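Side-chain contacts in chitosanase (PDB 6X2Q), which probably hydrolyses chitosan as a glycoside hydrolase family 46 chitosanase, and here holds the glucosamine units of chitotetraose in its cleft: residues I15-F18 with A19-P23; G45-S48 with A49-D52; G51-L54 with E55-R59; F106-V109 with Q110-V113; P134-L137 with L138-D142. All coordinates share one frame; numbering follows the deposited sequence.

Contact 1 of 5, residues I15-F18 with A19-P23; sequences ISIF and ANNTP. Unlike the reference sequence in segment 19-23: Ala19 (reference Glu).
Ser16 and Thr22 make the main side-chain bond where helix 5-20 gives way to loop. A chi1 of -174° sets Ser16 OG beside the carbonyl carbon, towards the following loop, where it donates to Thr22 O over 2.7 Å. The same hydroxyl accepts from a water at 2.8 Å, and that water also donates to Asn20 OD1. With alanine in place of Ser16, Thr22 O would probably lose this donor and the water one of its two protein acceptors, leaving the exit from the helix less firmly held.

Backbone bonds close the last turn: Asn20 N meets Ser16 O at 2.8 Å, and Asn21 N meets Ile17 O at 2.9 Å. Asn21, with positive phi (57°), then swings the chain away, its ND2 bonded to Asp236.

The apolar part is small. Ile17 CD1 lies 4.2 Å from Pro23 CB, and Phe238 packs against both residues.

Ala19 stands where the natural sequence has glutamate, its methyl about 5 Å from a bound glucosamine. GH46 enzymes carry their general-acid glutamate near the end of this helix, so a methyl without a carboxyl group is consistent with a protein disabled for catalysis and able to retain its sugar.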
# COMPACT_ATOMS: atom_id res chain seq x y z
N ILE A 15 -7.62 1.65 3.80
CA ILE A 15 -6.78 1.05 2.77
C ILE A 15 -7.16 -0.40 2.56
O ILE A 15 -7.14 -0.92 1.44
CB ILE A 15 -5.30 1.21 3.15
CG1 ILE A 15 -4.95 2.69 3.14
CG2 ILE A 15 -4.39 0.37 2.23
CD1 ILE A 15 -3.58 3.00 3.69
N SER A 16 -7.52 -1.09 3.65
CA SER A 16 -8.02 -2.44 3.51
C SER A 16 -9.27 -2.48 2.62
O SER A 16 -9.39 -3.33 1.73
CB SER A 16 -8.29 -3.04 4.89
OG SER A 16 -8.63 -4.40 4.78
N ILE A 17 -10.19 -1.55 2.84
CA ILE A 17 -11.37 -1.45 1.98
C ILE A 17 -10.95 -1.12 0.55
O ILE A 17 -11.45 -1.71 -0.41
CB ILE A 17 -12.36 -0.42 2.53
CG1 ILE A 17 -13.04 -0.95 3.80
CG2 ILE A 17 -13.41 -0.05 1.48
CD1 ILE A 17 -13.76 0.12 4.60
N PHE A 18 -10.03 -0.17 0.39
CA PHE A 18 -9.55 0.19 -0.93
C PHE A 18 -9.13 -1.03 -1.72
O PHE A 18 -9.46 -1.17 -2.90
CB PHE A 18 -8.37 1.17 -0.84
CG PHE A 18 -8.77 2.58 -0.52
CD1 PHE A 18 -10.11 2.93 -0.46
CD2 PHE A 18 -7.81 3.54 -0.29
CE1 PHE A 18 -10.49 4.22 -0.14
CE2 PHE A 18 -8.18 4.84 0.01
CZ PHE A 18 -9.52 5.19 0.07
N ALA A 19 -8.42 -1.94 -1.07
CA ALA A 19 -7.76 -3.03 -1.77
C ALA A 19 -8.60 -4.31 -1.80
O ALA A 19 -8.51 -5.06 -2.76
CB ALA A 19 -6.41 -3.31 -1.11
N ASN A 20 -9.40 -4.57 -0.76
CA ASN A 20 -10.07 -5.86 -0.61
C ASN A 20 -11.55 -5.74 -0.27
O ASN A 20 -12.18 -6.76 0.02
CB ASN A 20 -9.37 -6.69 0.47
CG ASN A 20 -7.93 -6.99 0.13
OD1 ASN A 20 -7.06 -6.93 0.99
ND2 ASN A 20 -7.68 -7.29 -1.15
N ASN A 21 -12.10 -4.52 -0.27
CA ASN A 21 -13.51 -4.26 0.05
C ASN A 21 -13.92 -4.78 1.43
O ASN A 21 -15.06 -5.21 1.64
CB ASN A 21 -14.44 -4.83 -1.02
CG ASN A 21 -15.79 -4.12 -1.04
OD1 ASN A 21 -15.91 -2.99 -0.58
ND2 ASN A 21 -16.81 -4.80 -1.56
N THR A 22 -13.01 -4.71 2.41
CA THR A 22 -13.39 -5.09 3.77
C THR A 22 -12.46 -4.37 4.72
O THR A 22 -11.27 -4.24 4.42
CB THR A 22 -13.30 -6.62 4.00
OG1 THR A 22 -13.41 -6.90 5.40
CG2 THR A 22 -11.97 -7.18 3.51
N PRO A 23 -12.95 -3.91 5.88
CA PRO A 23 -12.05 -3.26 6.84
C PRO A 23 -11.15 -4.23 7.59
O PRO A 23 -10.23 -3.77 8.27
CB PRO A 23 -13.02 -2.54 7.79
CG PRO A 23 -14.22 -3.43 7.79
CD PRO A 23 -14.32 -4.03 6.41
O HOH W 1 -6.45 -5.90 4.00

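Contact 2 of 5, residues G45-S48 with A49-D52; sequences GFTS and ATGD. With GCS (2-amino-2-deoxy-beta-D-glucopyranose), chain B; GCS (2-amino-2-deoxy-beta-D-glucopyranose), chain C.
Thr47 and Thr50 both donate to Asp52 in the tight strand-to-helix connection that leads from 46-47, an edge strand of the three-stranded antiparallel sheet, into helix 52-63. Asp52 OD2 accepts Thr47 N at 3.0 Å, and Thr50 OG1 bonds to the same oxygen from the opposite face of the carboxylate. Each donor stands well above that plane, so the two bonds together would fix the rotation of the group. A chi1 of 61°, which places Asp52 CG between its nitrogen and carbonyl carbon, folds the acid back over the strand.

The packed side is built on Phe46 and Thr47. Asp52 OD1 comes to the edge of the Phe46 ring, 3.5 Å from CD1, with ring and carboxylate planes 69° apart. Thr47 CB lies 3.2 Å from Thr50 OG1, while Thr47 CG2 reaches towards the methyl of Ala49. Val113 and Val114 of helix 104-129 touch Phe46 as well.

The turn itself is looser. Thr50 and Gly51 are partly exposed, and the bond from Thr50 N to Thr47 O is weak, at 3.4 Å.

Towards the cleft, Asp52 OD1 accepts the sugar amine N2 (chain B) at 2.8 Å and also bonds to Tyr118 OH. Two protein oxygens thus hold the amine, the second being Gly45 O, 3.1 Å from N2, consistent with recognition of an amino sugar. Gly45 CA, carrying no side chain, lets O6 of the chain C glucosamine come to 3.4 Å.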
# COMPACT_ATOMS: atom_id res chain seq x y z
N GLY A 45 -0.20 -6.49 0.51
CA GLY A 45 0.05 -6.94 -0.84
C GLY A 45 1.53 -7.15 -1.11
O GLY A 45 2.07 -6.64 -2.10
N PHE A 46 2.20 -7.87 -0.21
CA PHE A 46 3.57 -8.28 -0.50
C PHE A 46 3.56 -9.17 -1.74
O PHE A 46 2.57 -9.84 -2.05
CB PHE A 46 4.19 -9.01 0.70
CG PHE A 46 3.89 -8.38 2.04
CD1 PHE A 46 4.58 -7.25 2.47
CD2 PHE A 46 2.93 -8.93 2.89
CE1 PHE A 46 4.31 -6.67 3.72
CE2 PHE A 46 2.64 -8.37 4.15
CZ PHE A 46 3.34 -7.24 4.57
N THR A 47 4.67 -9.17 -2.47
CA THR A 47 4.68 -9.71 -3.82
C THR A 47 5.95 -10.51 -4.11
O THR A 47 7.04 -10.15 -3.67
CB THR A 47 4.54 -8.55 -4.81
OG1 THR A 47 3.15 -8.20 -4.94
CG2 THR A 47 5.21 -8.82 -6.15
N SER A 48 5.78 -11.60 -4.87
CA SER A 48 6.92 -12.44 -5.24
C SER A 48 7.96 -11.65 -6.03
O SER A 48 9.17 -11.80 -5.80
CB SER A 48 6.46 -13.63 -6.08
OG SER A 48 5.38 -14.32 -5.49
N ALA A 49 7.51 -10.87 -7.01
CA ALA A 49 8.45 -10.18 -7.89
C ALA A 49 9.19 -9.02 -7.22
O ALA A 49 10.29 -8.67 -7.66
CB ALA A 49 7.73 -9.68 -9.14
N THR A 50 8.63 -8.41 -6.17
CA THR A 50 9.17 -7.13 -5.69
C THR A 50 9.98 -7.22 -4.40
O THR A 50 10.34 -6.17 -3.86
CB THR A 50 8.06 -6.09 -5.51
OG1 THR A 50 7.04 -6.58 -4.62
CG2 THR A 50 7.45 -5.68 -6.87
N GLY A 51 10.22 -8.42 -3.88
CA GLY A 51 11.11 -8.61 -2.73
C GLY A 51 10.49 -8.44 -1.35
O GLY A 51 11.17 -8.75 -0.40
N ASP A 52 9.25 -7.98 -1.24
CA ASP A 52 8.68 -7.73 0.11
C ASP A 52 8.09 -9.03 0.65
O ASP A 52 8.12 -9.22 1.83
CB ASP A 52 7.84 -6.45 0.18
CG ASP A 52 6.64 -6.41 -0.73
OD1 ASP A 52 5.71 -5.69 -0.43
OD2 ASP A 52 6.66 -7.12 -1.71
C1 GCS B . 3.41 -3.24 -4.51
C2 GCS B . 4.61 -3.92 -3.89
C3 GCS B . 5.73 -2.93 -3.77
C4 GCS B . 6.13 -2.36 -5.12
C5 GCS B . 4.81 -2.05 -5.83
C6 GCS B . 4.90 -1.59 -7.26
N2 GCS B . 4.34 -4.57 -2.65
O1 GCS B . 2.24 -4.02 -4.73
O3 GCS B . 6.79 -3.62 -3.23
O4 GCS B . 7.10 -1.70 -5.05
O5 GCS B . 3.88 -3.10 -5.80
O6 GCS B . 5.87 -2.27 -7.99
C1 GCS C . -1.06 -5.21 -6.14
C2 GCS C . -0.77 -3.97 -7.15
C3 GCS C . 0.60 -3.42 -6.52
C4 GCS C . 0.74 -3.36 -4.96
C5 GCS C . 0.06 -4.31 -3.95
C6 GCS C . -0.26 -3.60 -2.95
N2 GCS C . -0.68 -4.30 -8.46
O1 GCS C . -2.31 -5.59 -6.56
O3 GCS C . 0.51 -2.02 -6.87
O5 GCS C . -1.00 -4.92 -4.79
O6 GCS C . -1.34 -4.19 -2.21

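Contact 3 of 5, residues G51-L54 with E55-R59; sequences GDML and EVIQR. With GCS (2-amino-2-deoxy-beta-D-glucopyranose), chain B.
Gln58 reaches back one helical turn across Leu54 and can be followed outwards atom by atom. Its CB sits 3.4 Å from Leu54 O, the oxygen that also accepts Gln58 N at 2.8 Å. With CG beside its own nitrogen (chi1 -84°), the chain starts towards the preceding turn, and CG comes within 3.9 Å of Leu54 CD1. From there it runs extended, so that CD approaches the same methyl at 3.7 Å and the flat amide ends against the Leu54 isopropyl group. An alanine at Gln58 would stop at CB, and the Leu54 methyls are likely to lose their cover on this side and turn more freely.

On another flank Met53 and Ile57 lie side by side and point the same way, Met53 CG being 4.0 Å from Ile57 CD1. Glu55 extends beyond its CG to a salt bridge with Arg59, OE1 to NH1 at 3.5 Å; this positive partner probably eases the closeness of Glu116. Gly51 is the N-cap residue, and its carbonyl receives Glu55 N at 3.2 Å.

These side chains face different parts of the fold. Ile57 and Gln58 touch Leu73 of helix 73-82, Met53 and Ile57 meet Trp97 of helix 93-100, and Val56 is wedged against Phe46 of strand 46-47 and Phe106 and Val113 of helix 104-129.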
# COMPACT_ATOMS: atom_id res chain seq x y z
N GLY A 51 10.22 -8.42 -3.88
CA GLY A 51 11.11 -8.61 -2.73
C GLY A 51 10.49 -8.44 -1.35
O GLY A 51 11.17 -8.75 -0.40
N ASP A 52 9.25 -7.98 -1.24
CA ASP A 52 8.68 -7.73 0.11
C ASP A 52 8.09 -9.03 0.65
O ASP A 52 8.12 -9.22 1.83
CB ASP A 52 7.84 -6.45 0.18
CG ASP A 52 6.64 -6.41 -0.73
OD1 ASP A 52 5.71 -5.69 -0.43
OD2 ASP A 52 6.66 -7.12 -1.71
N MET A 53 7.67 -9.93 -0.23
CA MET A 53 7.20 -11.25 0.23
C MET A 53 8.40 -12.02 0.79
O MET A 53 8.25 -12.67 1.79
CB MET A 53 6.56 -12.05 -0.90
CG MET A 53 6.42 -13.49 -0.58
SD MET A 53 5.56 -14.41 -1.83
CE MET A 53 3.91 -13.80 -1.63
N LEU A 54 9.56 -11.86 0.16
CA LEU A 54 10.81 -12.51 0.59
C LEU A 54 11.20 -12.00 1.98
O LEU A 54 11.50 -12.80 2.80
CB LEU A 54 11.91 -12.23 -0.42
CG LEU A 54 13.30 -12.66 0.04
CD1 LEU A 54 13.41 -14.17 0.06
CD2 LEU A 54 14.38 -12.08 -0.81
N GLU A 55 11.16 -10.69 2.20
CA GLU A 55 11.56 -10.17 3.49
C GLU A 55 10.68 -10.71 4.61
O GLU A 55 11.18 -11.06 5.68
CB GLU A 55 11.53 -8.65 3.47
CG GLU A 55 12.14 -8.10 4.72
CD GLU A 55 11.93 -6.62 4.86
OE1 GLU A 55 12.19 -6.10 5.97
OE2 GLU A 55 11.50 -5.99 3.88
N VAL A 56 9.37 -10.81 4.37
CA VAL A 56 8.47 -11.33 5.39
C VAL A 56 8.87 -12.76 5.77
O VAL A 56 9.06 -13.09 6.96
CB VAL A 56 7.01 -11.27 4.91
CG1 VAL A 56 6.09 -12.04 5.84
CG2 VAL A 56 6.53 -9.81 4.77
N ILE A 57 9.05 -13.62 4.76
CA ILE A 57 9.35 -15.01 5.05
C ILE A 57 10.74 -15.15 5.65
O ILE A 57 10.93 -15.91 6.60
CB ILE A 57 9.16 -15.86 3.77
CG1 ILE A 57 7.67 -15.87 3.42
CG2 ILE A 57 9.68 -17.32 3.95
CD1 ILE A 57 7.34 -16.41 2.03
N GLN A 58 11.70 -14.36 5.17
CA GLN A 58 13.04 -14.40 5.77
C GLN A 58 13.00 -14.00 7.24
O GLN A 58 13.55 -14.69 8.10
CB GLN A 58 14.02 -13.52 5.00
CG GLN A 58 14.60 -14.24 3.79
CD GLN A 58 15.57 -13.39 2.99
OE1 GLN A 58 15.53 -12.15 3.02
NE2 GLN A 58 16.45 -14.06 2.23
N ARG A 59 12.35 -12.88 7.55
CA ARG A 59 12.30 -12.47 8.95
C ARG A 59 11.57 -13.52 9.78
O ARG A 59 11.98 -13.82 10.90
CB ARG A 59 11.64 -11.11 9.08
CG ARG A 59 12.42 -10.06 8.33
CD ARG A 59 11.85 -8.69 8.51
NE ARG A 59 12.05 -8.23 9.87
CZ ARG A 59 11.78 -6.99 10.27
NH1 ARG A 59 11.32 -6.11 9.39
NH2 ARG A 59 11.97 -6.64 11.53
C1 GCS B . 3.41 -3.24 -4.51
C2 GCS B . 4.61 -3.92 -3.89
C3 GCS B . 5.73 -2.93 -3.77
C4 GCS B . 6.13 -2.36 -5.12
C5 GCS B . 4.81 -2.05 -5.83
C6 GCS B . 4.90 -1.59 -7.26
N2 GCS B . 4.34 -4.57 -2.65
O1 GCS B . 2.24 -4.02 -4.73
O3 GCS B . 6.79 -3.62 -3.23
O4 GCS B . 7.10 -1.70 -5.05
O5 GCS B . 3.88 -3.10 -5.80
O6 GCS B . 5.87 -2.27 -7.99

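Contact 4 of 5, residues F106-V109 with Q110-V113; sequences FRQV and QDDV
The Phe106 ring is approached obliquely by the amide of Gln110, whose NE2 lies 3.4 Å from CE2; ring and amide planes are 68° apart. Trp97 and Tyr60 add edge-to-face contacts to the same ring. The Gln110 amide finds its polar partners elsewhere, with OE1 bonded to Arg43 N and NE2 weakly to Tyr27 O.

A second pair of flat groups, on the exposed flank, is joined by a hydrogen bond. Gln108 NE2 donates to Asp112 OD1 over 2.8 Å, the acceptor lying close to the amide plane, whereas the donor stands 42° above the plane of the carboxylate. A bend at chi2 (61°) brings the Gln108 amide round towards the following turn.

Both pairs are i to i+4 neighbours on helix 104-129, and the regular helical bonds run beneath them, with Gln110 N meeting Phe106 O at 3.1 Å and Val113 N meeting Val109 O at 2.9 Å. On the buried flank Val109 CG1 and Val113 CG2 are 4.4 Å apart, a light contact; both residues also pack on helix 52-63, Val109 on Leu63 and Val113 on Val56. Asp111 OD1 takes a salt bridge from Arg43 NH1 and a hydrogen bond from Tyr27 OH.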
# COMPACT_ATOMS: atom_id res chain seq x y z
N PHE A 106 3.49 -14.56 12.78
CA PHE A 106 3.62 -14.28 11.35
C PHE A 106 2.92 -12.98 10.99
O PHE A 106 3.47 -12.16 10.26
CB PHE A 106 3.04 -15.44 10.53
CG PHE A 106 3.27 -15.30 9.05
CD1 PHE A 106 4.55 -15.28 8.53
CD2 PHE A 106 2.20 -15.22 8.18
CE1 PHE A 106 4.76 -15.15 7.17
CE2 PHE A 106 2.40 -15.10 6.81
CZ PHE A 106 3.68 -15.05 6.30
N ARG A 107 1.69 -12.79 11.49
CA ARG A 107 0.99 -11.53 11.28
C ARG A 107 1.80 -10.36 11.82
O ARG A 107 1.87 -9.30 11.19
CB ARG A 107 -0.39 -11.59 11.94
CG ARG A 107 -1.22 -12.77 11.42
CD ARG A 107 -2.72 -12.56 11.58
NE ARG A 107 -3.13 -12.49 12.98
CZ ARG A 107 -3.38 -13.55 13.74
NH1 ARG A 107 -3.25 -14.78 13.26
NH2 ARG A 107 -3.75 -13.39 15.00
N GLN A 108 2.47 -10.56 12.96
CA GLN A 108 3.30 -9.51 13.54
C GLN A 108 4.46 -9.15 12.61
O GLN A 108 4.77 -7.96 12.44
CB GLN A 108 3.82 -9.94 14.91
CG GLN A 108 4.72 -8.91 15.61
CD GLN A 108 3.99 -7.59 15.89
OE1 GLN A 108 2.97 -7.57 16.58
NE2 GLN A 108 4.51 -6.49 15.35
N VAL A 109 5.09 -10.15 11.99
CA VAL A 109 6.15 -9.89 11.01
C VAL A 109 5.61 -9.04 9.86
O VAL A 109 6.27 -8.11 9.39
CB VAL A 109 6.76 -11.21 10.51
CG1 VAL A 109 7.73 -10.96 9.34
CG2 VAL A 109 7.48 -11.95 11.64
N GLN A 110 4.40 -9.35 9.39
CA GLN A 110 3.77 -8.53 8.36
C GLN A 110 3.59 -7.09 8.84
O GLN A 110 3.80 -6.15 8.07
CB GLN A 110 2.43 -9.13 7.96
CG GLN A 110 2.53 -10.45 7.22
CD GLN A 110 1.20 -10.87 6.63
OE1 GLN A 110 0.52 -10.07 5.96
NE2 GLN A 110 0.80 -12.13 6.88
N ASP A 111 3.21 -6.91 10.12
CA ASP A 111 3.06 -5.55 10.65
C ASP A 111 4.40 -4.83 10.67
O ASP A 111 4.48 -3.65 10.32
CB ASP A 111 2.47 -5.58 12.07
CG ASP A 111 1.05 -6.14 12.13
OD1 ASP A 111 0.35 -6.13 11.09
OD2 ASP A 111 0.62 -6.61 13.21
N ASP A 112 5.45 -5.53 11.10
CA ASP A 112 6.76 -4.90 11.19
C ASP A 112 7.25 -4.49 9.80
O ASP A 112 7.76 -3.38 9.62
CB ASP A 112 7.77 -5.84 11.85
CG ASP A 112 7.46 -6.13 13.33
OD1 ASP A 112 6.63 -5.41 13.95
OD2 ASP A 112 8.06 -7.09 13.88
N VAL A 113 7.10 -5.37 8.82
CA VAL A 113 7.53 -5.03 7.47
C VAL A 113 6.73 -3.86 6.92
O VAL A 113 7.30 -2.92 6.36
CB VAL A 113 7.44 -6.26 6.55
CG1 VAL A 113 7.72 -5.85 5.14
CG2 VAL A 113 8.41 -7.33 7.02

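Contact 5 of 5, residues P134-L137 with L138-D142; sequences PLTL and LALYD
Pro134 to Leu137 give their carbonyls in turn to the nitrogens of Leu138 to Tyr141, regular alpha-helical i to i+4 bonds of 2.9 Å between Pro134 O and Leu138 N and equally between Leu137 O and Tyr141 N. This is the first part of helix 134-147, buried over most of this stretch, in the alpha-helical fold of a lysozyme-clan hydrolase. Pro134 suits the opening position, because its lack of an N-H costs nothing there.

Among the side chains, contact along the helix is light, and most of their surface is turned towards other helices. Leu135 CD1 stands 4.5 Å from Leu138 CD2, the pair facing helix 209-219, where Leu217 and Leu218 meet Leu135 and Leu214 meets Leu138. Ala139 presents only a methyl, 3.5 Å from Leu135 O, and Leu181 and Leu185 of helix 177-193 pack against it. Leu137 and Leu140 both pack on Ala126 of helix 104-129.

Polar ends find partners outside the segment. Thr136 OG1 bonds to Glu177, and the buried carboxylate of Asp142 makes salt bridges to Arg210 and Arg188, which probably balance its charge, much as in the buried Asp-Arg networks of related GH46 enzymes. The Tyr141 ring meets Phe119 edge-to-face.

Leu140 leans back over the preceding turn. Its CG, beside the backbone nitrogen (chi1 -64°), lies 3.3 Å from Thr136 O, and its CD1 comes to 4.3 Å from Thr136 CG2.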
# COMPACT_ATOMS: atom_id res chain seq x y z
N PRO A 134 -3.95 15.06 8.45
CA PRO A 134 -4.03 13.58 8.45
C PRO A 134 -4.42 12.97 7.11
O PRO A 134 -3.91 11.89 6.75
CB PRO A 134 -5.08 13.31 9.53
CG PRO A 134 -4.92 14.49 10.49
CD PRO A 134 -4.60 15.67 9.63
N LEU A 135 -5.30 13.64 6.35
CA LEU A 135 -5.72 13.12 5.05
C LEU A 135 -4.53 13.01 4.09
O LEU A 135 -4.41 12.03 3.35
CB LEU A 135 -6.80 14.02 4.44
CG LEU A 135 -7.27 13.65 3.03
CD1 LEU A 135 -7.95 12.30 3.08
CD2 LEU A 135 -8.22 14.68 2.45
N THR A 136 -3.65 14.02 4.08
CA THR A 136 -2.44 13.95 3.28
C THR A 136 -1.57 12.75 3.68
O THR A 136 -0.99 12.08 2.82
CB THR A 136 -1.65 15.26 3.40
OG1 THR A 136 -2.55 16.33 3.17
CG2 THR A 136 -0.53 15.36 2.36
N LEU A 137 -1.46 12.47 4.99
CA LEU A 137 -0.68 11.32 5.44
C LEU A 137 -1.30 10.02 4.95
O LEU A 137 -0.59 9.11 4.51
CB LEU A 137 -0.58 11.32 6.97
CG LEU A 137 0.52 12.17 7.64
CD1 LEU A 137 0.67 13.54 6.99
CD2 LEU A 137 0.28 12.32 9.15
N LEU A 138 -2.63 9.93 5.02
CA LEU A 138 -3.31 8.74 4.54
C LEU A 138 -3.06 8.57 3.04
O LEU A 138 -2.70 7.47 2.59
CB LEU A 138 -4.80 8.87 4.85
CG LEU A 138 -5.70 7.80 4.22
CD1 LEU A 138 -5.35 6.43 4.77
CD2 LEU A 138 -7.15 8.14 4.48
N ALA A 139 -3.17 9.65 2.28
CA ALA A 139 -2.96 9.58 0.84
C ALA A 139 -1.54 9.16 0.51
O ALA A 139 -1.32 8.37 -0.42
CB ALA A 139 -3.27 10.93 0.19
N LEU A 140 -0.55 9.66 1.25
CA LEU A 140 0.82 9.22 0.99
C LEU A 140 1.01 7.76 1.38
O LEU A 140 1.77 7.04 0.74
CB LEU A 140 1.82 10.09 1.74
CG LEU A 140 1.84 11.55 1.30
CD1 LEU A 140 2.63 12.39 2.31
CD2 LEU A 140 2.40 11.69 -0.09
N TYR A 141 0.32 7.32 2.43
CA TYR A 141 0.52 5.96 2.92
C TYR A 141 -0.13 4.95 1.97
O TYR A 141 0.46 3.91 1.64
CB TYR A 141 -0.05 5.85 4.32
CG TYR A 141 0.01 4.49 4.95
CD1 TYR A 141 1.12 3.67 4.84
CD2 TYR A 141 -1.06 4.03 5.71
CE1 TYR A 141 1.16 2.43 5.45
CE2 TYR A 141 -1.05 2.82 6.32
CZ TYR A 141 0.06 2.01 6.19
OH TYR A 141 0.04 0.79 6.82
N ASP A 142 -1.35 5.25 1.53
CA ASP A 142 -2.01 4.41 0.54
C ASP A 142 -1.22 4.36 -0.75
O ASP A 142 -1.07 3.30 -1.35
CB ASP A 142 -3.42 4.93 0.28
CG ASP A 142 -4.21 4.02 -0.65
OD1 ASP A 142 -4.44 2.86 -0.25
OD2 ASP A 142 -4.59 4.45 -1.77

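Along the chain the contacts follow in order, contact 1 at the end of helix 5-20, contact 2 from strand 46-47 into the turn, contact 3 on helix 52-63, contact 4 on helix 104-129 and contact 5 on helix 134-147. Contacts 2 and 3 share Gly51 and Asp52, with centres about 8 Å apart, and both meet the chain B glucosamine; contact 4 backs them, about 10 Å from contact 3 between centres. A second cluster joins contacts 1 and 5, where Ile15 and Phe18 pack on Asp142. Contacts 3 and 5 lie on opposite sides of the chain's centre, about 25 Å apart between centres, consistent with two helical regions framing the sugar-binding cleft.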